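PDB 4R7K: putative from Helicobacter pylori J99, which is of unknown function but belongs to the SRPBCC superfamily, whose helix-grip domains often bind hydrophobic ligands, so a binding role is possible. Local coordinates for residues V50-L55 with G185-S190; K130-L135 with S160-K165; H139-E144 with I153-S158. One frame throughout, in Å; residues are numbered along the deposited sequence.

Contact 1: residues V50-L55 with G185-S190; sequences VIVKGL and GLVAYS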
ATOM      1  N   VAL A  50      -6.032  12.593 -10.231  1.00 19.14           N
ATOM      2  CA  VAL A  50      -7.099  11.827 -10.872  1.00 19.97           C
ATOM      3  C   VAL A  50      -7.737  12.687 -11.956  1.00 19.84           C
ATOM      4  O   VAL A  50      -7.741  13.908 -11.885  1.00 19.51           O
ATOM      5  CB  VAL A  50      -8.165  11.344  -9.899  1.00 21.90           C
ATOM      6  CG1 VAL A  50      -7.592  10.263  -8.963  1.00 24.33           C
ATOM      7  CG2 VAL A  50      -8.770  12.495  -9.141  1.00 22.18           C
ATOM      8  N   ILE A  51      -8.288  12.034 -12.971  1.00 21.71           N
ATOM      9  CA  ILE A  51      -9.012  12.732 -14.022  1.00 22.07           C
ATOM     10  C   ILE A  51     -10.177  11.838 -14.239  1.00 22.48           C
ATOM     11  O   ILE A  51      -9.998  10.645 -14.583  1.00 21.78           O
ATOM     12  CB  ILE A  51      -8.205  12.932 -15.292  1.00 22.55           C
ATOM     13  CG1 ILE A  51      -7.066  13.941 -15.010  1.00 23.15           C
ATOM     14  CG2 ILE A  51      -9.094  13.472 -16.407  1.00 23.40           C
ATOM     15  CD1 ILE A  51      -6.080  14.099 -16.161  1.00 23.83           C
ATOM     16  N   VAL A  52     -11.360  12.395 -14.002  1.00 23.07           N
ATOM     17  CA  VAL A  52     -12.591  11.630 -14.036  1.00 26.22           C
ATOM     18  C   VAL A  52     -13.684  12.257 -14.901  1.00 27.82           C
ATOM     19  O   VAL A  52     -13.980  13.468 -14.824  1.00 29.95           O
ATOM     20  CB  VAL A  52     -13.163  11.486 -12.612  1.00 28.09           C
ATOM     21  CG1 VAL A  52     -14.345  10.509 -12.602  1.00 31.75           C
ATOM     22  CG2 VAL A  52     -12.076  11.007 -11.656  1.00 29.70           C
ATOM     23  N   LYS A  53     -14.355  11.384 -15.641  1.00 28.36           N
ATOM     24  CA  LYS A  53     -15.401  11.757 -16.596  1.00 30.60           C
ATOM     25  C   LYS A  53     -16.736  11.863 -15.894  1.00 31.55           C
ATOM     26  O   LYS A  53     -17.036  11.057 -15.043  1.00 31.22           O
ATOM     27  CB  LYS A  53     -15.470  10.663 -17.677  1.00 31.96           C
ATOM     28  CG  LYS A  53     -16.483  10.837 -18.816  1.00 36.36           C
ATOM     29  CD  LYS A  53     -15.960  11.703 -19.929  1.00 38.07           C
ATOM     30  CE  LYS A  53     -16.820  11.537 -21.181  1.00 43.00           C
ATOM     31  NZ  LYS A  53     -16.342  12.423 -22.271  1.00 43.53           N
ATOM     32  N   GLY A  54     -17.522  12.887 -16.236  1.00 32.52           N
ATOM     33  CA  GLY A  54     -18.892  13.042 -15.702  1.00 35.34           C
ATOM     34  C   GLY A  54     -18.995  13.540 -14.269  1.00 36.55           C
ATOM     35  O   GLY A  54     -20.062  13.536 -13.686  1.00 39.21           O
ATOM     36  N   LEU A  55     -17.869  13.931 -13.700  1.00 32.91           N
ATOM     37  CA  LEU A  55     -17.808  14.452 -12.330  1.00 35.88           C
ATOM     38  C   LEU A  55     -18.124  15.951 -12.376  1.00 35.90           C
ATOM     39  O   LEU A  55     -17.641  16.644 -13.267  1.00 35.29           O
ATOM     40  CB  LEU A  55     -16.390  14.252 -11.803  1.00 34.52           C
ATOM     41  CG  LEU A  55     -16.122  14.453 -10.329  1.00 37.11           C
ATOM     42  CD1 LEU A  55     -17.076  13.593  -9.511  1.00 40.08           C
ATOM     43  CD2 LEU A  55     -14.663  14.110 -10.037  1.00 34.02           C
ATOM     44  N   GLY A 185     -11.659   9.092  -2.441  1.00 24.40           N
ATOM     45  CA  GLY A 185     -12.812   9.341  -1.619  1.00 25.34           C
ATOM     46  C   GLY A 185     -13.596  10.552  -2.090  1.00 23.63           C
ATOM     47  O   GLY A 185     -14.827  10.522  -2.174  1.00 26.09           O
ATOM     48  N   LEU A 186     -12.878  11.614  -2.395  1.00 22.67           N
ATOM     49  CA  LEU A 186     -13.494  12.859  -2.903  1.00 23.09           C
ATOM     50  C   LEU A 186     -14.299  12.587  -4.175  1.00 23.19           C
ATOM     51  O   LEU A 186     -15.421  13.060  -4.345  1.00 26.09           O
ATOM     52  CB  LEU A 186     -12.372  13.880  -3.136  1.00 22.46           C
ATOM     53  CG  LEU A 186     -12.717  15.230  -3.732  1.00 23.11           C
ATOM     54  CD1 LEU A 186     -13.839  15.909  -2.964  1.00 25.62           C
ATOM     55  CD2 LEU A 186     -11.476  16.082  -3.713  1.00 23.53           C
ATOM     56  N   VAL A 187     -13.711  11.788  -5.065  1.00 25.46           N
ATOM     57  CA  VAL A 187     -14.374  11.371  -6.279  1.00 26.20           C
ATOM     58  C   VAL A 187     -15.639  10.546  -5.986  1.00 25.83           C
ATOM     59  O   VAL A 187     -16.739  10.888  -6.454  1.00 29.09           O
ATOM     60  CB  VAL A 187     -13.428  10.561  -7.158  1.00 26.40           C
ATOM     61  CG1 VAL A 187     -14.211   9.902  -8.284  1.00 27.76           C
ATOM     62  CG2 VAL A 187     -12.321  11.467  -7.719  1.00 26.08           C
ATOM     63  N   ALA A 188     -15.490   9.503  -5.179  1.00 27.06           N
ATOM     64  CA  ALA A 188     -16.606   8.604  -4.844  1.00 29.48           C
ATOM     65  C   ALA A 188     -17.772   9.367  -4.200  1.00 28.67           C
ATOM     66  O   ALA A 188     -18.962   9.183  -4.537  1.00 29.03           O
ATOM     67  CB  ALA A 188     -16.115   7.512  -3.890  1.00 30.66           C
ATOM     68  N   TYR A 189     -17.431  10.263  -3.300  1.00 27.35           N
ATOM     69  CA  TYR A 189     -18.422  11.044  -2.591  1.00 28.80           C
ATOM     70  C   TYR A 189     -19.071  12.131  -3.463  1.00 30.11           C
ATOM     71  O   TYR A 189     -20.154  12.591  -3.137  1.00 30.45           O
ATOM     72  CB  TYR A 189     -17.758  11.699  -1.396  1.00 28.35           C
ATOM     73  CG  TYR A 189     -18.655  12.309  -0.323  1.00 29.70           C
ATOM     74  CD1 TYR A 189     -19.293  11.517   0.626  1.00 31.42           C
ATOM     75  CD2 TYR A 189     -18.732  13.673  -0.186  1.00 29.33           C
ATOM     76  CE1 TYR A 189     -20.063  12.100   1.648  1.00 35.36           C
ATOM     77  CE2 TYR A 189     -19.475  14.252   0.809  1.00 33.74           C
ATOM     78  CZ  TYR A 189     -20.132  13.479   1.723  1.00 35.83           C
ATOM     79  OH  TYR A 189     -20.837  14.130   2.693  1.00 42.13           O
ATOM     80  N   SER A 190     -18.418  12.524  -4.556  1.00 29.99           N
ATOM     81  CA  SER A 190     -18.943  13.600  -5.417  1.00 31.82           C
ATOM     82  C   SER A 190     -19.739  13.078  -6.611  1.00 36.68           C
ATOM     83  O   SER A 190     -20.465  13.835  -7.240  1.00 35.44           O
ATOM     84  CB  SER A 190     -17.810  14.526  -5.863  1.00 30.27           C
ATOM     85  OG  SER A 190     -17.194  15.137  -4.730  1.00 27.86           O
TER
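L55, in the turn that follows strand 44-53, and S190, in the last turn of helix 174-190, bring the two backbones nearest, with L55 CA 7.1 Å from S190 CA. This is the C-terminal helix seated against an outermost strand of the antiparallel sheet, as expected for the helix-grip fold of the SRPBCC family. V187 is the helix side chain that the strand receives. With V187 CG1 anti to the backbone N (chi1 169°), CG2 is left beside that N and lies 4.0 Å from V50 CG2 and equally 4.0 Å from V52 CG2, so one methyl meets two residues on the same side of the strand. The other methyl, V187 CG1, also reaches V52 CG2, at 4.1 Å. V50 and V187 run antiparallel, meeting by their CG2 methyls. L55 closes the row: its branches divide, CD2 facing V187 CG2 at 4.2 Å while CD1 presses on S190 CB at 3.8 Å. V60 of helix 57-65 packs on both L55 and S190, which joins the short helix to this corner. I51 points away from the helix and packs on P39 of the second subunit, and K53 NZ makes a salt bridge with E41 of that subunit. The strand thus has the helix on one face and subunit neighbours on the other. Apolar contact carries the whole meeting, and the hydroxyl of S190 is occupied elsewhere: it hydrogen-bonds H63 ND1 and, folded back along its own helix, S190 OG donates to L186 O at 2.8 Å, tilted 24° from the carbonyl plane.

Contact 2: residues K130-L135 with S160-K165; sequences KGDEYL and SGVPAK
P163 turns CD and CG of its ring to the carbonyl oxygens of 130-135: P163 CD sits 3.2 Å from D132 O and 3.3 Å from Y134 O, with CG next to the first of these and to E133 O. Beside it V162 lies across D132, the two side chains meeting obliquely. V162 CB is 3.5 Å from D132 O, and its CG2 branch approaches the carboxylate at OD1, 3.8 Å away. D132 has CG anti to its carbonyl carbon (chi1 -69°), which brings OD1 and CG up to that methyl. Farther along, buried L135 extends CD1 to within 3.6 Å of S160 O and 3.8 Å of A164 CB, while its CB faces the proline ring. G161 takes the N-cap position of helix 162-169; with no side chain in the way, Y134 O lies next to its CA. The contact joins the loop between strands 118-126 and 136-146 to the place where strand 150-160 gives way to the helix. N127 holds the loop by bonds to E133 O and L135 N, D43 accepts from G161 N, and G102 of the third subunit packs on P163. The direct contacts are van der Waals in kind; the polar link is a water that donates hydrogen bonds to G131 O and Y134 O, the latter at 2.6 Å, and accepts from V162 N at 3.0 Å. That water serves a first-turn N-H of the helix, while P163 in the same turn has no N-H to satisfy. With carbonyl oxygens turned toward a helix start, the electrostatics are probably favourable, and the loop is tied to the helix through one bridging water and close fit.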
ATOM      1  N   LYS A 130       8.649  19.992  18.887  1.00 56.69           N
ATOM      2  CA  LYS A 130       9.936  20.680  18.870  1.00 59.53           C
ATOM      3  C   LYS A 130      11.051  19.740  18.404  1.00 57.61           C
ATOM      4  O   LYS A 130      10.866  18.518  18.336  1.00 57.03           O
ATOM      5  CB  LYS A 130      10.285  21.188  20.276  1.00 65.19           C
ATOM      6  CG  LYS A 130      10.098  20.122  21.355  1.00 70.61           C
ATOM      7  CD  LYS A 130      10.926  20.366  22.609  1.00 78.69           C
ATOM      8  CE  LYS A 130      12.401  20.072  22.357  1.00 79.36           C
ATOM      9  NZ  LYS A 130      12.711  18.633  22.079  1.00 75.63           N
ATOM     10  N   GLY A 131      12.210  20.326  18.104  1.00 55.03           N
ATOM     11  CA  GLY A 131      13.397  19.578  17.704  1.00 53.49           C
ATOM     12  C   GLY A 131      13.202  18.728  16.469  1.00 47.74           C
ATOM     13  O   GLY A 131      12.666  19.182  15.475  1.00 48.39           O
ATOM     14  N   ASP A 132      13.614  17.468  16.543  1.00 48.89           N
ATOM     15  CA  ASP A 132      13.502  16.574  15.386  1.00 46.65           C
ATOM     16  C   ASP A 132      12.082  16.083  15.091  1.00 42.74           C
ATOM     17  O   ASP A 132      11.884  15.383  14.103  1.00 40.66           O
ATOM     18  CB  ASP A 132      14.463  15.375  15.522  1.00 50.36           C
ATOM     19  CG  ASP A 132      15.934  15.782  15.399  1.00 52.66           C
ATOM     20  OD1 ASP A 132      16.210  16.977  15.174  1.00 55.32           O
ATOM     21  OD2 ASP A 132      16.811  14.902  15.512  1.00 55.22           O
ATOM     22  N   GLU A 133      11.123  16.444  15.941  0.70 42.46           N
ATOM     23  CA  GLU A 133       9.726  16.041  15.759  0.70 42.63           C
ATOM     24  C   GLU A 133       8.890  17.109  15.037  0.70 39.04           C
ATOM     25  O   GLU A 133       7.738  16.864  14.684  0.70 38.40           O
ATOM     26  CB  GLU A 133       9.100  15.744  17.118  0.70 45.36           C
ATOM     27  CG  GLU A 133       9.598  14.464  17.768  0.70 48.56           C
ATOM     28  CD  GLU A 133       9.441  14.500  19.274  0.70 50.65           C
ATOM     29  OE1 GLU A 133       8.569  13.786  19.809  0.70 53.02           O
ATOM     30  OE2 GLU A 133      10.169  15.287  19.912  0.70 52.61           O
ATOM     31  N   TYR A 134       9.468  18.283  14.835  1.00 37.30           N
ATOM     32  CA  TYR A 134       8.760  19.377  14.180  1.00 36.39           C
ATOM     33  C   TYR A 134       8.621  19.119  12.680  1.00 32.58           C
ATOM     34  O   TYR A 134       9.596  18.823  12.008  1.00 31.49           O
ATOM     35  CB  TYR A 134       9.459  20.708  14.386  1.00 36.99           C
ATOM     36  CG  TYR A 134       8.740  21.835  13.683  1.00 37.63           C
ATOM     37  CD1 TYR A 134       7.499  22.276  14.148  1.00 39.00           C
ATOM     38  CD2 TYR A 134       9.279  22.459  12.562  1.00 38.20           C
ATOM     39  CE1 TYR A 134       6.813  23.301  13.533  1.00 38.91           C
ATOM     40  CE2 TYR A 134       8.589  23.500  11.933  1.00 38.67           C
ATOM     41  CZ  TYR A 134       7.353  23.908  12.429  1.00 38.94           C
ATOM     42  OH  TYR A 134       6.633  24.924  11.858  1.00 36.65           O
ATOM     43  N   LEU A 135       7.404  19.247  12.178  1.00 32.81           N
ATOM     44  CA  LEU A 135       7.078  19.037  10.756  1.00 29.82           C
ATOM     45  C   LEU A 135       6.237  20.204  10.264  1.00 29.19           C
ATOM     46  O   LEU A 135       5.281  20.594  10.922  1.00 29.66           O
ATOM     47  CB  LEU A 135       6.277  17.759  10.579  1.00 31.20           C
ATOM     48  CG  LEU A 135       5.841  17.380   9.173  1.00 30.36           C
ATOM     49  CD1 LEU A 135       7.050  17.246   8.272  1.00 30.34           C
ATOM     50  CD2 LEU A 135       5.041  16.079   9.161  1.00 32.79           C
ATOM     51  N   SER A 160       8.781  19.960   5.100  1.00 25.76           N
ATOM     52  CA  SER A 160      10.089  20.287   5.658  1.00 28.09           C
ATOM     53  C   SER A 160      10.196  19.849   7.124  1.00 29.73           C
ATOM     54  O   SER A 160       9.264  20.032   7.915  1.00 30.82           O
ATOM     55  CB  SER A 160      10.359  21.784   5.555  1.00 30.74           C
ATOM     56  OG  SER A 160      10.425  22.172   4.186  1.00 37.75           O
ATOM     57  N   GLY A 161      11.364  19.331   7.486  1.00 28.52           N
ATOM     58  CA  GLY A 161      11.633  18.897   8.850  1.00 29.87           C
ATOM     59  C   GLY A 161      12.202  17.505   8.841  1.00 30.23           C
ATOM     60  O   GLY A 161      12.136  16.802   7.814  1.00 28.61           O
ATOM     61  N   VAL A 162      12.748  17.097   9.984  1.00 31.03           N
ATOM     62  CA  VAL A 162      13.361  15.784  10.093  1.00 32.99           C
ATOM     63  C   VAL A 162      12.357  14.653   9.852  1.00 30.14           C
ATOM     64  O   VAL A 162      12.714  13.670   9.239  1.00 29.93           O
ATOM     65  CB  VAL A 162      14.120  15.599  11.428  1.00 36.78           C
ATOM     66  CG1 VAL A 162      14.538  14.152  11.614  1.00 39.25           C
ATOM     67  CG2 VAL A 162      15.352  16.490  11.471  1.00 37.78           C
ATOM     68  N   PRO A 163      11.095  14.798  10.303  1.00 27.91           N
ATOM     69  CA  PRO A 163      10.172  13.703  10.010  1.00 27.96           C
ATOM     70  C   PRO A 163       9.859  13.556   8.512  1.00 25.94           C
ATOM     71  O   PRO A 163       9.517  12.462   8.082  1.00 26.99           O
ATOM     72  CB  PRO A 163       8.912  14.085  10.785  1.00 28.11           C
ATOM     73  CG  PRO A 163       9.401  14.967  11.898  1.00 30.57           C
ATOM     74  CD  PRO A 163      10.514  15.745  11.266  1.00 31.30           C
ATOM     75  N   ALA A 164       9.959  14.646   7.748  1.00 24.58           N
ATOM     76  CA  ALA A 164       9.711  14.602   6.312  1.00 25.03           C
ATOM     77  C   ALA A 164      10.811  13.827   5.625  1.00 24.57           C
ATOM     78  O   ALA A 164      10.562  13.068   4.685  1.00 22.83           O
ATOM     79  CB  ALA A 164       9.583  16.011   5.747  1.00 25.43           C
ATOM     80  N   LYS A 165      12.038  13.974   6.108  1.00 26.20           N
ATOM     81  CA  LYS A 165      13.117  13.192   5.560  1.00 29.05           C
ATOM     82  C   LYS A 165      12.805  11.690   5.752  1.00 29.54           C
ATOM     83  O   LYS A 165      13.037  10.889   4.856  1.00 30.48           O
ATOM     84  CB  LYS A 165      14.429  13.534   6.233  1.00 31.80           C
ATOM     85  CG  LYS A 165      14.896  14.957   6.009  1.00 34.81           C
ATOM     86  CD  LYS A 165      16.259  15.169   6.658  1.00 39.68           C
ATOM     87  CE  LYS A 165      16.672  16.633   6.647  1.00 43.64           C
ATOM     88  NZ  LYS A 165      18.059  16.811   7.174  1.00 46.87           N
TER
HETATM   89  O   HOH W   1      12.155  18.796  12.443  1.00 35.81           O

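Contact 3: residues H139-E144 with I153-S158; sequences HAWLVE and ILTQES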
ATOM      1  N   HIS A 139       0.320  22.121   1.551  1.00 21.22           N
ATOM      2  CA  HIS A 139      -0.486  21.167   0.797  1.00 20.68           C
ATOM      3  C   HIS A 139      -1.387  21.935  -0.166  1.00 21.76           C
ATOM      4  O   HIS A 139      -2.240  22.694   0.242  1.00 20.83           O
ATOM      5  CB  HIS A 139      -1.333  20.416   1.783  1.00 23.16           C
ATOM      6  CG  HIS A 139      -2.124  19.299   1.195  1.00 23.01           C
ATOM      7  ND1 HIS A 139      -2.736  18.346   1.976  1.00 25.26           N
ATOM      8  CD2 HIS A 139      -2.302  18.903  -0.088  1.00 25.17           C
ATOM      9  CE1 HIS A 139      -3.350  17.473   1.198  1.00 26.40           C
ATOM     10  NE2 HIS A 139      -3.103  17.791  -0.059  1.00 25.14           N
ATOM     11  N   ALA A 140      -1.168  21.727  -1.455  1.00 20.67           N
ATOM     12  CA  ALA A 140      -1.854  22.496  -2.474  1.00 19.18           C
ATOM     13  C   ALA A 140      -2.747  21.603  -3.300  1.00 20.32           C
ATOM     14  O   ALA A 140      -2.489  20.372  -3.478  1.00 20.62           O
ATOM     15  CB  ALA A 140      -0.847  23.187  -3.365  1.00 18.58           C
ATOM     16  N   TRP A 141      -3.777  22.232  -3.827  1.00 20.87           N
ATOM     17  CA  TRP A 141      -4.768  21.567  -4.610  1.00 20.05           C
ATOM     18  C   TRP A 141      -5.101  22.394  -5.816  1.00 19.73           C
ATOM     19  O   TRP A 141      -5.162  23.654  -5.748  1.00 20.00           O
ATOM     20  CB  TRP A 141      -6.072  21.393  -3.799  1.00 20.23           C
ATOM     21  CG  TRP A 141      -6.020  20.552  -2.567  1.00 21.52           C
ATOM     22  CD1 TRP A 141      -5.534  20.925  -1.343  1.00 22.86           C
ATOM     23  CD2 TRP A 141      -6.538  19.223  -2.403  1.00 20.34           C
ATOM     24  NE1 TRP A 141      -5.707  19.899  -0.436  1.00 24.03           N
ATOM     25  CE2 TRP A 141      -6.318  18.847  -1.061  1.00 21.06           C
ATOM     26  CE3 TRP A 141      -7.191  18.316  -3.259  1.00 20.94           C
ATOM     27  CZ2 TRP A 141      -6.673  17.592  -0.573  1.00 21.59           C
ATOM     28  CZ3 TRP A 141      -7.526  17.055  -2.771  1.00 19.09           C
ATOM     29  CH2 TRP A 141      -7.299  16.719  -1.440  1.00 20.04           C
ATOM     30  N   LEU A 142      -5.383  21.692  -6.910  1.00 21.05           N
ATOM     31  CA  LEU A 142      -5.834  22.303  -8.143  1.00 21.31           C
ATOM     32  C   LEU A 142      -6.929  21.429  -8.710  1.00 21.03           C
ATOM     33  O   LEU A 142      -6.682  20.268  -9.074  1.00 20.94           O
ATOM     34  CB  LEU A 142      -4.680  22.437  -9.135  1.00 22.86           C
ATOM     35  CG  LEU A 142      -4.924  23.407 -10.308  1.00 25.42           C
ATOM     36  CD1 LEU A 142      -3.574  23.778 -10.932  1.00 27.78           C
ATOM     37  CD2 LEU A 142      -5.847  22.747 -11.321  1.00 28.53           C
ATOM     38  N   VAL A 143      -8.142  21.979  -8.755  1.00 22.22           N
ATOM     39  CA  VAL A 143      -9.317  21.285  -9.291  1.00 20.11           C
ATOM     40  C   VAL A 143      -9.723  22.063 -10.542  1.00 21.36           C
ATOM     41  O   VAL A 143      -9.891  23.284 -10.465  1.00 22.71           O
ATOM     42  CB  VAL A 143     -10.502  21.284  -8.288  1.00 21.62           C
ATOM     43  CG1 VAL A 143     -11.692  20.509  -8.877  1.00 21.77           C
ATOM     44  CG2 VAL A 143     -10.132  20.641  -6.954  1.00 23.76           C
ATOM     45  N   GLU A 144      -9.865  21.382 -11.688  1.00 21.75           N
ATOM     46  CA  GLU A 144     -10.269  22.053 -12.902  1.00 23.42           C
ATOM     47  C   GLU A 144     -11.087  21.230 -13.866  1.00 25.16           C
ATOM     48  O   GLU A 144     -11.001  19.989 -13.931  1.00 24.34           O
ATOM     49  CB  GLU A 144      -9.064  22.640 -13.659  1.00 26.20           C
ATOM     50  CG  GLU A 144      -8.090  21.618 -14.178  1.00 27.31           C
ATOM     51  CD  GLU A 144      -6.949  22.257 -14.968  1.00 30.09           C
ATOM     52  OE1 GLU A 144      -7.143  23.389 -15.486  1.00 26.63           O
ATOM     53  OE2 GLU A 144      -5.866  21.624 -15.087  1.00 26.26           O
ATOM     54  N   ILE A 153      -8.320  16.551 -10.617  1.00 20.83           N
ATOM     55  CA  ILE A 153      -7.994  16.896  -9.251  1.00 20.02           C
ATOM     56  C   ILE A 153      -6.513  16.575  -9.027  1.00 20.25           C
ATOM     57  O   ILE A 153      -6.107  15.410  -9.038  1.00 21.70           O
ATOM     58  CB  ILE A 153      -8.855  16.143  -8.198  1.00 21.33           C
ATOM     59  CG1 ILE A 153     -10.327  16.234  -8.531  1.00 22.42           C
ATOM     60  CG2 ILE A 153      -8.584  16.727  -6.817  1.00 22.15           C
ATOM     61  CD1 ILE A 153     -11.237  15.350  -7.693  1.00 23.13           C
ATOM     62  N   LEU A 154      -5.723  17.615  -8.818  1.00 20.09           N
ATOM     63  CA  LEU A 154      -4.303  17.489  -8.590  1.00 20.07           C
ATOM     64  C   LEU A 154      -4.037  17.941  -7.199  1.00 21.70           C
ATOM     65  O   LEU A 154      -4.447  19.060  -6.829  1.00 20.23           O
ATOM     66  CB  LEU A 154      -3.518  18.397  -9.536  1.00 20.09           C
ATOM     67  CG  LEU A 154      -1.979  18.505  -9.326  1.00 20.63           C
ATOM     68  CD1 LEU A 154      -1.259  17.234  -9.700  1.00 21.86           C
ATOM     69  CD2 LEU A 154      -1.410  19.645 -10.153  1.00 22.82           C
ATOM     70  N   THR A 155      -3.366  17.094  -6.408  1.00 21.38           N
ATOM     71  CA  THR A 155      -2.950  17.498  -5.107  1.00 20.64           C
ATOM     72  C   THR A 155      -1.446  17.172  -4.885  1.00 19.49           C
ATOM     73  O   THR A 155      -0.953  16.062  -5.175  1.00 18.50           O
ATOM     74  CB  THR A 155      -3.854  16.955  -3.995  1.00 22.93           C
ATOM     75  OG1 THR A 155      -3.552  17.651  -2.781  1.00 24.20           O
ATOM     76  CG2 THR A 155      -3.659  15.462  -3.795  1.00 23.55           C
ATOM     77  N   GLN A 156      -0.735  18.153  -4.364  1.00 18.04           N
ATOM     78  CA  GLN A 156       0.702  18.062  -4.155  1.00 16.91           C
ATOM     79  C   GLN A 156       1.056  18.660  -2.846  1.00 20.01           C
ATOM     80  O   GLN A 156       0.476  19.667  -2.446  1.00 20.79           O
ATOM     81  CB  GLN A 156       1.469  18.770  -5.276  1.00 17.90           C
ATOM     82  CG  GLN A 156       1.198  18.225  -6.651  1.00 18.93           C
ATOM     83  CD  GLN A 156       2.001  18.892  -7.753  1.00 19.88           C
ATOM     84  OE1 GLN A 156       2.232  20.106  -7.761  1.00 20.70           O
ATOM     85  NE2 GLN A 156       2.430  18.090  -8.695  1.00 23.26           N
ATOM     86  N   GLU A 157       1.989  18.021  -2.130  1.00 20.91           N
ATOM     87  CA  GLU A 157       2.410  18.509  -0.832  1.00 19.93           C
ATOM     88  C   GLU A 157       3.942  18.502  -0.761  1.00 20.11           C
ATOM     89  O   GLU A 157       4.607  17.524  -1.178  1.00 18.21           O
ATOM     90  CB  GLU A 157       1.863  17.625   0.313  1.00 22.23           C
ATOM     91  CG  GLU A 157       2.253  18.095   1.704  1.00 24.89           C
ATOM     92  CD  GLU A 157       1.472  17.406   2.843  1.00 31.85           C
ATOM     93  OE1 GLU A 157       2.105  17.070   3.855  1.00 33.65           O
ATOM     94  OE2 GLU A 157       0.242  17.170   2.733  1.00 33.87           O
ATOM     95  N   SER A 158       4.458  19.574  -0.178  1.00 19.47           N
ATOM     96  CA  SER A 158       5.882  19.782   0.047  1.00 19.69           C
ATOM     97  C   SER A 158       6.041  19.857   1.564  1.00 21.12           C
ATOM     98  O   SER A 158       5.290  20.588   2.236  1.00 23.11           O
ATOM     99  CB  SER A 158       6.291  21.104  -0.636  1.00 20.87           C
ATOM    100  OG  SER A 158       7.674  21.399  -0.457  1.00 22.25           O
TER
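W141, I153 and V143 form the apolar centre on one face of the strand pair. I153 CG2 meets the indole at its edge, 4.1 Å from W141 CE3, and also touches V143 CG2 at 4.2 Å. Over the indole face stands T155, whose CB makes a CH-pi contact 3.8 Å from the centroid of the six-membered ring. On the other face L142 packs beside L154, CB against CB. L183 of helix 174-190 covers W141 and I153, and V60 of helix 57-65 covers V143 and I153. The strands are the two arms of the antiparallel hairpin 136-146/150-160, central in a sheet consistent with the helix-grip fold of the SRPBCC family; the face bearing H139, W141 and T155, which looks toward the C-terminal helix, corresponds to the one that commonly lines the ligand pocket in relatives. L142 and L154 form a hydrogen-bonded pair, with L142 N to L154 O and L154 N to L142 O both 2.8 Å. In the A140-Q156 pair A140 N likewise gives to Q156 O, but A140 O accepts twice: from Q156 N and from T155 OG1 (3.0 Å), which come to it from opposite faces of the carbonyl plane. A chi1 of -167° swings T155 OG1 away from the backbone N, over the indole and beside H139. There H139 NE2 donates to T155 OG1 at 2.8 Å, nearly in the imidazole plane yet bent to 136°. Two bonds therefore fix this buried hydroxyl and help set the rotation of the imidazole. W141 NE1 lies over one imidazole face, near the rim, and E157 OE2 over the opposite one. E157 OE2 is 3.3 Å from H139 ND1 without a hydrogen bond, the carboxylate plane turned 49° from the ring, while E157 OE1 bonds Q159 NE2.

All three contacts belong to one domain, probably of the helix-grip fold, and nest along the chain: contact 3 lies inside the loop closed by contact 2, which lies inside that closed by contact 1. Contacts 1 and 3 share the antiparallel sheet, where strands 44-53 and 150-160 are neighbours; their centres are 14 Å apart, and they touch through V50 O and I153 N and through I153 CD1, which packs on V187 and L186. Contact 2 stands on the far side of the chain's centre, its centre 33 Å from that of contact 1 and 22 Å from that of contact 3. Strand 150-160 and then helices 162-169 and 174-190 connect them in turn, carrying the chain from the hairpin to the gripped helix.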